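Type I modular polyketide synthase (Streptomyces albus subsp. albus, PDB 6IYR) probably selects a malonyl-type extender unit from coenzyme A and passes it to the acyl carrier protein of module 8 in salinomycin assembly. Local coordinates at residues Ser150-Ser155 and Leu202-Arg207; Thr128-Pro133 and Val211-Val216. One frame throughout, in Å; residues are numbered along the deposited sequence.

Contact 1 (Ser150-Ser155 and Leu202-Arg207); sequences SPVFAS and LAEVWR
Phe-153 and Val-152 press against Leu-202, Glu-204 and Val-205 where, within the acyltransferase domain, the start of helix 151-164 is seated on the C-terminal part of helix 188-208. The axes of the short helical pieces 151-155 and 202-207 approach to 8.5 Å and run roughly antiparallel, at 147°; Ser-150 is the N-cap of the first. Phe-153 can be followed outward. Its CB rests 3.9 Å from Val-205 CG2; along the ring CD1 and then CE1 run beside Leu-202, with Phe-153 CE1 3.6 Å from Leu-202 CD2, and the backbone N of Leu-202 lies in the ring plane at the edge, 3.7 Å from Phe-153 CE1. A long flat ring suits this place because it reaches across to Leu-202 while also touching Leu-146 and Leu-147 of helix 146-149. On the more exposed flank Val-152 CG1 touches Glu-204 CG at 3.7 Å, the two side chains crossing at about a right angle. The Glu-204 chain bends at chi2 (74°), so methylene carbon faces the valine while the carboxylate turns to Arg-207, whose NE and NH2 grip one oxygen each side-on, from above the carboxylate plane. Val-205, branched and compact, also turns CG2 to the start of the other helix. There it lies 3.8 Å from Ser-150 OG, an oxygen that accepts the capping bond from Phe-153 N and is also hydrogen-bonded to Ala-35 O.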
ATOM      1  N   SER A 150     -12.342  10.697   8.572  1.00 36.98           N
ATOM      2  CA  SER A 150     -12.243   9.317   9.007  1.00 37.37           C
ATOM      3  C   SER A 150     -11.863   9.251  10.468  1.00 42.75           C
ATOM      4  O   SER A 150     -10.687   9.413  10.809  1.00 38.95           O
ATOM      5  CB  SER A 150     -11.202   8.564   8.186  1.00 39.52           C
ATOM      6  OG  SER A 150     -11.057   7.250   8.691  1.00 34.35           O
ATOM      7  N   PRO A 151     -12.855   9.046  11.346  1.00 43.58           N
ATOM      8  CA  PRO A 151     -12.592   8.829  12.749  1.00 40.36           C
ATOM      9  C   PRO A 151     -11.628   7.667  12.982  1.00 36.29           C
ATOM     10  O   PRO A 151     -10.804   7.738  13.868  1.00 40.92           O
ATOM     11  CB  PRO A 151     -13.968   8.458  13.300  1.00 46.77           C
ATOM     12  CG  PRO A 151     -14.915   9.144  12.388  1.00 43.93           C
ATOM     13  CD  PRO A 151     -14.295   8.989  11.047  1.00 42.32           C
ATOM     14  N   VAL A 152     -11.735   6.614  12.184  1.00 39.11           N
ATOM     15  CA  VAL A 152     -10.866   5.443  12.350  1.00 39.72           C
ATOM     16  C   VAL A 152      -9.400   5.769  12.024  1.00 34.28           C
ATOM     17  O   VAL A 152      -8.495   5.479  12.810  1.00 32.78           O
ATOM     18  CB  VAL A 152     -11.333   4.300  11.443  1.00 42.10           C
ATOM     19  CG1 VAL A 152     -10.338   3.148  11.457  1.00 43.04           C
ATOM     20  CG2 VAL A 152     -12.702   3.835  11.886  1.00 50.24           C
ATOM     21  N   PHE A 153      -9.178   6.477  10.920  1.00 35.91           N
ATOM     22  CA  PHE A 153      -7.844   7.016  10.627  1.00 28.58           C
ATOM     23  C   PHE A 153      -7.317   7.873  11.719  1.00 35.59           C
ATOM     24  O   PHE A 153      -6.176   7.705  12.153  1.00 37.26           O
ATOM     25  CB  PHE A 153      -7.799   7.791   9.324  1.00 33.62           C
ATOM     26  CG  PHE A 153      -6.406   8.039   8.848  1.00 28.30           C
ATOM     27  CD1 PHE A 153      -5.608   6.972   8.405  1.00 33.06           C
ATOM     28  CD2 PHE A 153      -5.817   9.257   9.047  1.00 36.81           C
ATOM     29  CE1 PHE A 153      -4.293   7.190   8.002  1.00 28.41           C
ATOM     30  CE2 PHE A 153      -4.506   9.498   8.628  1.00 36.25           C
ATOM     31  CZ  PHE A 153      -3.733   8.458   8.157  1.00 31.27           C
ATOM     32  N   ALA A 154      -8.149   8.771  12.223  1.00 31.83           N
ATOM     33  CA  ALA A 154      -7.633   9.769  13.121  1.00 33.00           C
ATOM     34  C   ALA A 154      -7.242   9.106  14.422  1.00 30.71           C
ATOM     35  O   ALA A 154      -6.322   9.551  15.119  1.00 29.28           O
ATOM     36  CB  ALA A 154      -8.655  10.857  13.376  1.00 41.92           C
ATOM     37  N   SER A 155      -7.952   8.062  14.794  1.00 32.81           N
ATOM     38  CA  SER A 155      -7.706   7.543  16.117  1.00 38.08           C
ATOM     39  C   SER A 155      -6.569   6.503  16.083  1.00 28.86           C
ATOM     40  O   SER A 155      -5.761   6.437  16.998  1.00 32.79           O
ATOM     41  CB  SER A 155      -8.992   6.994  16.718  1.00 37.41           C
ATOM     42  OG  SER A 155      -8.911   5.606  16.856  1.00 50.61           O
ATOM     43  N   LEU A 202      -3.831   3.525   7.521  1.00 30.81           N
ATOM     44  CA  LEU A 202      -4.636   3.277   6.341  1.00 29.30           C
ATOM     45  C   LEU A 202      -5.203   1.865   6.361  1.00 37.38           C
ATOM     46  O   LEU A 202      -6.313   1.613   5.874  1.00 29.94           O
ATOM     47  CB  LEU A 202      -3.803   3.478   5.076  1.00 28.43           C
ATOM     48  CG  LEU A 202      -3.367   4.925   4.775  1.00 24.86           C
ATOM     49  CD1 LEU A 202      -2.581   4.927   3.485  1.00 24.32           C
ATOM     50  CD2 LEU A 202      -4.569   5.857   4.616  1.00 28.07           C
ATOM     51  N   ALA A 203      -4.420   0.907   6.856  1.00 34.63           N
ATOM     52  CA  ALA A 203      -4.852  -0.489   6.841  1.00 30.93           C
ATOM     53  C   ALA A 203      -6.101  -0.693   7.716  1.00 30.85           C
ATOM     54  O   ALA A 203      -6.946  -1.534   7.437  1.00 30.72           O
ATOM     55  CB  ALA A 203      -3.726  -1.401   7.300  1.00 35.45           C
ATOM     56  N   GLU A 204      -6.120   0.013   8.835  1.00 28.13           N
ATOM     57  CA  GLU A 204      -7.199  -0.039   9.783  1.00 31.88           C
ATOM     58  C   GLU A 204      -8.488   0.576   9.221  1.00 36.21           C
ATOM     59  O   GLU A 204      -9.548   0.042   9.447  1.00 30.50           O
ATOM     60  CB  GLU A 204      -6.779   0.726  11.011  1.00 31.62           C
ATOM     61  CG  GLU A 204      -7.765   0.619  12.143  1.00 34.59           C
ATOM     62  CD  GLU A 204      -7.728  -0.737  12.809  1.00 42.95           C
ATOM     63  OE1 GLU A 204      -6.912  -1.625  12.421  1.00 42.23           O
ATOM     64  OE2 GLU A 204      -8.531  -0.902  13.740  1.00 56.84           O
ATOM     65  N   VAL A 205      -8.372   1.578   8.357  1.00 29.70           N
ATOM     66  CA  VAL A 205      -9.557   2.070   7.596  1.00 30.93           C
ATOM     67  C   VAL A 205     -10.103   1.028   6.674  1.00 29.59           C
ATOM     68  O   VAL A 205     -11.281   0.777   6.683  1.00 31.06           O
ATOM     69  CB  VAL A 205      -9.232   3.338   6.805  1.00 26.44           C
ATOM     70  CG1 VAL A 205     -10.449   3.875   6.045  1.00 32.62           C
ATOM     71  CG2 VAL A 205      -8.731   4.366   7.774  1.00 28.48           C
ATOM     72  N   TRP A 206      -9.237   0.301   5.975  1.00 26.49           N
ATOM     73  CA  TRP A 206      -9.699  -0.769   5.132  1.00 23.47           C
ATOM     74  C   TRP A 206     -10.434  -1.808   5.971  1.00 37.71           C
ATOM     75  O   TRP A 206     -11.541  -2.227   5.635  1.00 30.94           O
ATOM     76  CB  TRP A 206      -8.556  -1.413   4.374  1.00 29.85           C
ATOM     77  CG  TRP A 206      -8.145  -0.707   3.086  1.00 31.57           C
ATOM     78  CD1 TRP A 206      -7.099   0.156   2.926  1.00 28.04           C
ATOM     79  CD2 TRP A 206      -8.759  -0.828   1.799  1.00 30.82           C
ATOM     80  NE1 TRP A 206      -6.991   0.536   1.617  1.00 27.53           N
ATOM     81  CE2 TRP A 206      -8.030  -0.007   0.911  1.00 31.53           C
ATOM     82  CE3 TRP A 206      -9.859  -1.533   1.312  1.00 30.95           C
ATOM     83  CZ2 TRP A 206      -8.353   0.104  -0.439  1.00 28.10           C
ATOM     84  CZ3 TRP A 206     -10.125  -1.483  -0.054  1.00 30.50           C
ATOM     85  CH2 TRP A 206      -9.389  -0.670  -0.905  1.00 28.67           C
ATOM     86  N   ARG A 207      -9.857  -2.137   7.133  1.00 31.19           N
ATOM     87  CA  ARG A 207     -10.436  -3.099   8.069  1.00 37.89           C
ATOM     88  C   ARG A 207     -11.782  -2.652   8.622  1.00 34.68           C
ATOM     89  O   ARG A 207     -12.728  -3.400   8.616  1.00 35.99           O
ATOM     90  CB  ARG A 207      -9.493  -3.313   9.249  1.00 37.48           C
ATOM     91  CG  ARG A 207      -8.832  -4.670   9.321  1.00 54.85           C
ATOM     92  CD  ARG A 207      -8.321  -4.956  10.731  1.00 64.78           C
ATOM     93  NE  ARG A 207      -8.950  -4.081  11.725  1.00 74.07           N
ATOM     94  CZ  ARG A 207      -9.834  -4.453  12.650  1.00 64.13           C
ATOM     95  NH1 ARG A 207     -10.232  -5.712  12.763  1.00 49.78           N
ATOM     96  NH2 ARG A 207     -10.326  -3.545  13.478  1.00 60.62           N
TER

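Contact 2 (Thr128-Pro133 and Val211-Val216); sequences TVFVFP and VAPAAV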
ATOM      1  N   THR A 128      -8.286 -11.056   0.611  1.00 28.84           N
ATOM      2  CA  THR A 128      -7.547  -9.932   0.095  1.00 34.21           C
ATOM      3  C   THR A 128      -6.193  -9.746   0.799  1.00 29.89           C
ATOM      4  O   THR A 128      -6.077  -9.846   2.023  1.00 30.72           O
ATOM      5  CB  THR A 128      -8.438  -8.680  -0.082  1.00 38.96           C
ATOM      6  OG1 THR A 128      -7.745  -7.467   0.245  1.00 51.00           O
ATOM      7  CG2 THR A 128      -9.709  -8.809   0.657  1.00 34.42           C
ATOM      8  N   VAL A 129      -5.157  -9.552  -0.016  1.00 31.08           N
ATOM      9  CA  VAL A 129      -3.817  -9.357   0.493  1.00 26.75           C
ATOM     10  C   VAL A 129      -3.517  -7.882   0.702  1.00 26.46           C
ATOM     11  O   VAL A 129      -3.723  -7.056  -0.218  1.00 27.77           O
ATOM     12  CB  VAL A 129      -2.799  -9.922  -0.489  1.00 27.19           C
ATOM     13  CG1 VAL A 129      -1.407  -9.647   0.028  1.00 25.69           C
ATOM     14  CG2 VAL A 129      -3.029 -11.396  -0.695  1.00 28.44           C
ATOM     15  N   PHE A 130      -3.109  -7.514   1.908  1.00 21.76           N
ATOM     16  CA  PHE A 130      -2.607  -6.148   2.139  1.00 24.53           C
ATOM     17  C   PHE A 130      -1.072  -6.049   1.864  1.00 28.32           C
ATOM     18  O   PHE A 130      -0.272  -6.798   2.448  1.00 27.67           O
ATOM     19  CB  PHE A 130      -2.890  -5.654   3.560  1.00 27.90           C
ATOM     20  CG  PHE A 130      -4.352  -5.312   3.847  1.00 31.20           C
ATOM     21  CD1 PHE A 130      -5.366  -5.622   2.943  1.00 30.86           C
ATOM     22  CD2 PHE A 130      -4.712  -4.854   5.106  1.00 34.15           C
ATOM     23  CE1 PHE A 130      -6.688  -5.361   3.257  1.00 34.00           C
ATOM     24  CE2 PHE A 130      -6.051  -4.628   5.451  1.00 34.48           C
ATOM     25  CZ  PHE A 130      -7.033  -4.888   4.518  1.00 30.78           C
ATOM     26  N   VAL A 131      -0.690  -5.046   1.073  1.00 25.98           N
ATOM     27  CA  VAL A 131       0.711  -4.801   0.690  1.00 23.94           C
ATOM     28  C   VAL A 131       1.261  -3.534   1.334  1.00 28.47           C
ATOM     29  O   VAL A 131       0.619  -2.482   1.305  1.00 27.07           O
ATOM     30  CB  VAL A 131       0.844  -4.678  -0.828  1.00 28.56           C
ATOM     31  CG1 VAL A 131       2.295  -4.385  -1.208  1.00 24.93           C
ATOM     32  CG2 VAL A 131       0.390  -5.956  -1.494  1.00 31.66           C
ATOM     33  N   PHE A 132       2.406  -3.640   2.003  1.00 25.66           N
ATOM     34  CA  PHE A 132       2.965  -2.510   2.713  1.00 25.68           C
ATOM     35  C   PHE A 132       4.343  -2.187   2.115  1.00 28.62           C
ATOM     36  O   PHE A 132       5.302  -2.931   2.322  1.00 26.38           O
ATOM     37  CB  PHE A 132       3.114  -2.840   4.198  1.00 28.80           C
ATOM     38  CG  PHE A 132       1.802  -3.053   4.907  1.00 26.30           C
ATOM     39  CD1 PHE A 132       1.163  -4.290   4.856  1.00 26.53           C
ATOM     40  CD2 PHE A 132       1.160  -1.994   5.531  1.00 28.28           C
ATOM     41  CE1 PHE A 132      -0.045  -4.484   5.500  1.00 30.51           C
ATOM     42  CE2 PHE A 132      -0.021  -2.204   6.255  1.00 29.10           C
ATOM     43  CZ  PHE A 132      -0.620  -3.446   6.233  1.00 26.00           C
ATOM     44  N   PRO A 133       4.425  -1.125   1.308  1.00 26.56           N
ATOM     45  CA  PRO A 133       5.708  -0.840   0.666  1.00 29.66           C
ATOM     46  C   PRO A 133       6.689  -0.228   1.619  1.00 26.64           C
ATOM     47  O   PRO A 133       6.345   0.078   2.776  1.00 22.56           O
ATOM     48  CB  PRO A 133       5.362   0.195  -0.430  1.00 30.08           C
ATOM     49  CG  PRO A 133       3.918   0.421  -0.348  1.00 34.74           C
ATOM     50  CD  PRO A 133       3.409  -0.115   0.969  1.00 29.68           C
ATOM     51  N   VAL A 211     -12.980  -4.803   5.167  1.00 30.91           N
ATOM     52  CA  VAL A 211     -12.029  -5.564   4.379  1.00 32.99           C
ATOM     53  C   VAL A 211     -10.953  -6.121   5.300  1.00 37.13           C
ATOM     54  O   VAL A 211      -9.995  -5.443   5.624  1.00 36.02           O
ATOM     55  CB  VAL A 211     -11.376  -4.705   3.282  1.00 31.60           C
ATOM     56  CG1 VAL A 211     -10.450  -5.577   2.449  1.00 35.26           C
ATOM     57  CG2 VAL A 211     -12.447  -4.117   2.404  1.00 37.54           C
ATOM     58  N   ALA A 212     -11.136  -7.354   5.743  1.00 41.34           N
ATOM     59  CA  ALA A 212     -10.202  -7.967   6.666  1.00 40.89           C
ATOM     60  C   ALA A 212      -9.090  -8.659   5.857  1.00 32.85           C
ATOM     61  O   ALA A 212      -9.340  -9.261   4.816  1.00 34.65           O
ATOM     62  CB  ALA A 212     -10.937  -8.955   7.559  1.00 39.59           C
ATOM     63  N   PRO A 213      -7.838  -8.450   6.236  1.00 31.78           N
ATOM     64  CA  PRO A 213      -6.866  -9.096   5.360  1.00 32.00           C
ATOM     65  C   PRO A 213      -6.842 -10.601   5.521  1.00 28.61           C
ATOM     66  O   PRO A 213      -6.739 -11.082   6.627  1.00 30.23           O
ATOM     67  CB  PRO A 213      -5.518  -8.476   5.780  1.00 31.09           C
ATOM     68  CG  PRO A 213      -5.781  -7.667   7.022  1.00 34.17           C
ATOM     69  CD  PRO A 213      -7.233  -7.765   7.390  1.00 32.71           C
ATOM     70  N   ALA A 214      -6.671 -11.316   4.418  1.00 32.60           N
ATOM     71  CA  ALA A 214      -6.350 -12.737   4.469  1.00 29.79           C
ATOM     72  C   ALA A 214      -4.856 -12.994   4.613  1.00 31.38           C
ATOM     73  O   ALA A 214      -4.433 -14.095   4.997  1.00 29.68           O
ATOM     74  CB  ALA A 214      -6.849 -13.435   3.226  1.00 27.34           C
ATOM     75  N   ALA A 215      -4.062 -11.998   4.247  1.00 28.02           N
ATOM     76  CA  ALA A 215      -2.622 -12.049   4.463  1.00 29.43           C
ATOM     77  C   ALA A 215      -2.010 -10.662   4.264  1.00 32.88           C
ATOM     78  O   ALA A 215      -2.635  -9.781   3.649  1.00 30.68           O
ATOM     79  CB  ALA A 215      -1.977 -13.061   3.518  1.00 25.69           C
ATOM     80  N   VAL A 216      -0.850 -10.463   4.887  1.00 27.96           N
ATOM     81  CA  VAL A 216      -0.039  -9.264   4.718  1.00 25.52           C
ATOM     82  C   VAL A 216       1.353  -9.574   4.155  1.00 33.12           C
ATOM     83  O   VAL A 216       1.962 -10.640   4.369  1.00 28.53           O
ATOM     84  CB  VAL A 216       0.099  -8.427   5.999  1.00 28.24           C
ATOM     85  CG1 VAL A 216      -1.283  -8.055   6.575  1.00 29.18           C
ATOM     86  CG2 VAL A 216       0.922  -9.179   7.046  1.00 29.84           C
TER
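The Phe-130 ring carries Pro-213 over one face: the proline CB stands 3.7 Å from the ring centroid, 9° off the normal, a CH-pi contact, and its CG comes within 3.4 Å of Phe-130 CE2. Val-211 occupies the edge, with its O 3.2 Å from Phe-130 CZ and its CG1 3.9 Å from Phe-130 CE1, so the weakly positive rim of the ring meets a carbonyl oxygen and a methyl group side by side. Chi1 of Phe-130 (-73°) leans the ring back toward the start of its strand, where the loop 211-214 passes. Proline suits that loop because its ring, held rigid, presents CB and CG, with their C-H bonds, to the aromatic face. Phe-132, two residues on, receives Val-216 CG1 at its edge, 3.9 Å from Phe-132 CE1, and also packs against Met-199 of helix 188-208 and Ala-226 of helix 222-230.

The backbones run parallel. Thr-128 O accepts from Ala-214 N at 2.9 Å, and Phe-130 N donates to Ala-215 O, also at 2.9 Å. Phe-130 and Val-216 share one face of the sheet, whereas Val-129 and the small Ala-215 project from the other. Thr-128 places CG2 3.8 Å from Val-211 CG1, but its buried OG1 finds no polar partner in the model.

Strand 129-132 also bonds to strand 393-396 on its other side, which places 129-132 inside the parallel sheet of the acyltransferase domain; 215-218 is an outermost strand of it. That edge strand leads directly into a Gly-218, Ser-220, Gly-222 pattern, consistent with the nucleophile elbow of the alpha/beta-hydrolase-like core known in this family.

How the contacts relate
Contacts 1 and 2 lie on different sides of helix 188-208, their centres about 14 Å apart. Leu-202, Glu-204 and Val-205 serve contact 1, whereas Ala-203 and the CB of Trp-206 meet the phenylalanines of contact 2: Ala-203 CB lies 3.9 Å from Phe-132 CZ, and Trp-206 CB 3.8 Å from Phe-130 CZ. The Trp-206 indole packs against helix 431-443. The chain itself joins the two, since the helix ends shortly before strand 215-218, and Trp-206 O probably accepts a hydrogen bond from Val-211 N at 3.0 Å. The C-terminal part of helix 188-208 thus lies between the start of helix 151-164 and strand 129-132. Contact 2 is nearer in sequence to Ser-220, the probable nucleophile, and Phe-132 touches residues of that probable elbow.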